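Local coordinates for protein Blo t 1 allergen (PDB 5JT8) that is a mite allergen of the papain family, probably a cysteine protease made as a proenzyme whose propeptide is thought to block the active site until removed, at residues G256-F261 and N320-N325. Sequence-based numbering, arbitrary orientation.
Sequences GSNNYF and NSLGIN. With NO3 (nitrate ion), chain H.
Leu-322, held in a loop turn at positive phi (56°), reaches across to Asn-258 and Phe-261, which lie at the first turn of a short helix. Its two methyls divide the work. CD2 lies 3.6 Å from CB of Asn-258 and nearly as close to CG, the two side chains crossing at about a right angle; Leu-322 CD1 lies 4.0 Å from Phe-261 CB and meets the ring obliquely, near the Phe-261 CD1 atom. With CG anti to the carbonyl carbon (chi1 -63°), Leu-322 extends its fork between the two residues, and the contact across the two segments is van der Waals packing of the two methyls. Asn-258 is the N-cap of helix 259-262: OD1 accepts from Phe-261 N at 3.2 Å, a nearly straight bond (161°) lying in the carbonyl plane on a lone pair, and more weakly from Tyr-260 N at 2.8 Å. The Phe-261 N bond, with the weak one from Tyr-260 N, orients the amide that Leu-322 packs against. Within the papain-like protease domain, the contact joins the short helix after strand 250-254 to the loop between strands 312-316 and 329-332, and Met-254 also touches both Phe-261 and Leu-322. Within the loop 320-325, Gly-323 N bonds to Asn-320 O at 3.1 Å, and Asn-325 N to Asn-320 OD1 at 2.9 Å, the donor tilted out of the carbonyl plane, so that Asn-320 ties the loop at two points. The other amide branch, Asn-258 ND2, makes a weak 3.5 Å bond to O3 of a nitrate ion, probably from the crystallisation liquor; Ala-273 N is also hydrogen-bonded to the ion.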
loop_
_atom_site.group_PDB
_atom_site.type_symbol
_atom_site.label_atom_id
_atom_site.label_comp_id
_atom_site.label_asym_id
_atom_site.label_seq_id
_atom_site.Cartn_x
_atom_site.Cartn_y
_atom_site.Cartn_z
ATOM N N GLY A 256 -4.378 6.373 -3.562
ATOM C CA GLY A 256 -2.953 6.661 -3.568
ATOM C C GLY A 256 -2.516 7.735 -4.555
ATOM O O GLY A 256 -1.521 8.418 -4.311
ATOM N N SER A 257 -3.255 7.903 -5.653
ATOM C CA SER A 257 -2.833 8.832 -6.705
ATOM C C SER A 257 -3.246 10.283 -6.424
ATOM O O SER A 257 -2.883 11.189 -7.178
ATOM C CB SER A 257 -3.372 8.389 -8.072
ATOM O OG SER A 257 -4.787 8.372 -8.115
ATOM N N ASN A 258 -3.994 10.497 -5.343
ATOM C CA ASN A 258 -4.277 11.854 -4.859
ATOM C C ASN A 258 -2.980 12.646 -4.648
ATOM O O ASN A 258 -2.016 12.121 -4.085
ATOM C CB ASN A 258 -5.089 11.801 -3.557
ATOM C CG ASN A 258 -5.220 13.166 -2.895
ATOM O OD1 ASN A 258 -4.299 13.641 -2.224
ATOM N ND2 ASN A 258 -6.369 13.801 -3.077
ATOM N N ASN A 259 -2.958 13.896 -5.109
ATOM C CA ASN A 259 -1.736 14.709 -5.101
ATOM C C ASN A 259 -1.086 14.826 -3.737
ATOM O O ASN A 259 0.127 14.701 -3.612
ATOM C CB ASN A 259 -2.027 16.113 -5.632
ATOM C CG ASN A 259 -1.953 16.191 -7.136
ATOM O OD1 ASN A 259 -1.071 15.594 -7.750
ATOM N ND2 ASN A 259 -2.884 16.925 -7.744
ATOM N N TYR A 260 -1.899 15.047 -2.711
ATOM C CA TYR A 260 -1.388 15.224 -1.353
ATOM C C TYR A 260 -0.783 13.927 -0.819
ATOM O O TYR A 260 0.308 13.920 -0.247
ATOM C CB TYR A 260 -2.502 15.720 -0.421
ATOM C CG TYR A 260 -3.045 17.083 -0.811
ATOM C CD1 TYR A 260 -4.047 17.206 -1.769
ATOM C CD2 TYR A 260 -2.550 18.247 -0.233
ATOM C CE1 TYR A 260 -4.543 18.448 -2.137
ATOM C CE2 TYR A 260 -3.034 19.493 -0.601
ATOM C CZ TYR A 260 -4.033 19.587 -1.550
ATOM O OH TYR A 260 -4.524 20.820 -1.919
ATOM N N PHE A 261 -1.490 12.823 -1.001
ATOM C CA PHE A 261 -0.954 11.549 -0.552
ATOM C C PHE A 261 0.271 11.172 -1.380
ATOM O O PHE A 261 1.287 10.724 -0.843
ATOM C CB PHE A 261 -2.003 10.438 -0.630
ATOM C CG PHE A 261 -1.512 9.142 -0.078
ATOM C CD1 PHE A 261 -1.559 8.899 1.293
ATOM C CD2 PHE A 261 -0.940 8.190 -0.910
ATOM C CE1 PHE A 261 -1.085 7.715 1.816
ATOM C CE2 PHE A 261 -0.452 7.010 -0.396
ATOM C CZ PHE A 261 -0.529 6.765 0.967
ATOM N N ASN A 320 -12.909 8.914 7.087
ATOM C CA ASN A 320 -12.676 8.013 5.962
ATOM C C ASN A 320 -11.871 8.727 4.902
ATOM O O ASN A 320 -12.206 8.693 3.722
ATOM C CB ASN A 320 -13.999 7.498 5.354
ATOM C CG ASN A 320 -13.762 6.429 4.282
ATOM O OD1 ASN A 320 -12.681 5.820 4.229
ATOM N ND2 ASN A 320 -14.751 6.223 3.410
ATOM N N SER A 321 -10.846 9.437 5.350
ATOM C CA SER A 321 -10.016 10.215 4.455
ATOM C C SER A 321 -9.411 9.303 3.385
ATOM O O SER A 321 -8.871 8.238 3.700
ATOM C CB SER A 321 -8.919 10.936 5.246
ATOM O OG SER A 321 -8.057 11.626 4.372
ATOM N N LEU A 322 -9.546 9.711 2.128
ATOM C CA LEU A 322 -8.999 8.951 1.007
ATOM C C LEU A 322 -9.483 7.496 0.942
ATOM O O LEU A 322 -8.796 6.658 0.388
ATOM C CB LEU A 322 -7.466 8.962 1.066
ATOM C CG LEU A 322 -6.765 10.311 0.934
ATOM C CD1 LEU A 322 -5.390 10.221 1.539
ATOM C CD2 LEU A 322 -6.662 10.733 -0.535
ATOM N N GLY A 323 -10.639 7.199 1.535
ATOM C CA GLY A 323 -11.195 5.850 1.511
ATOM C C GLY A 323 -10.452 4.793 2.331
ATOM O O GLY A 323 -10.610 3.593 2.100
ATOM N N ILE A 324 -9.660 5.241 3.300
ATOM C CA ILE A 324 -8.910 4.357 4.193
ATOM C C ILE A 324 -9.775 3.270 4.848
ATOM O O ILE A 324 -9.343 2.119 4.977
ATOM C CB ILE A 324 -8.217 5.192 5.296
ATOM C CG1 ILE A 324 -6.943 5.828 4.743
ATOM C CG2 ILE A 324 -7.915 4.355 6.552
ATOM C CD1 ILE A 324 -6.427 6.966 5.620
ATOM N N ASN A 325 -10.994 3.632 5.244
ATOM C CA ASN A 325 -11.909 2.679 5.878
ATOM C C ASN A 325 -12.724 1.793 4.925
ATOM O O ASN A 325 -13.567 1.020 5.377
ATOM C CB ASN A 325 -12.912 3.424 6.774
ATOM C CG ASN A 325 -12.248 4.221 7.877
ATOM O OD1 ASN A 325 -11.498 5.162 7.616
ATOM N ND2 ASN A 325 -12.543 3.856 9.129
HETATM N N NO3 H . -8.773 16.475 -1.758
HETATM O O1 NO3 H . -9.309 17.120 -0.804
HETATM O O2 NO3 H . -9.302 15.392 -2.150
HETATM O O3 NO3 H . -7.722 16.905 -2.324
#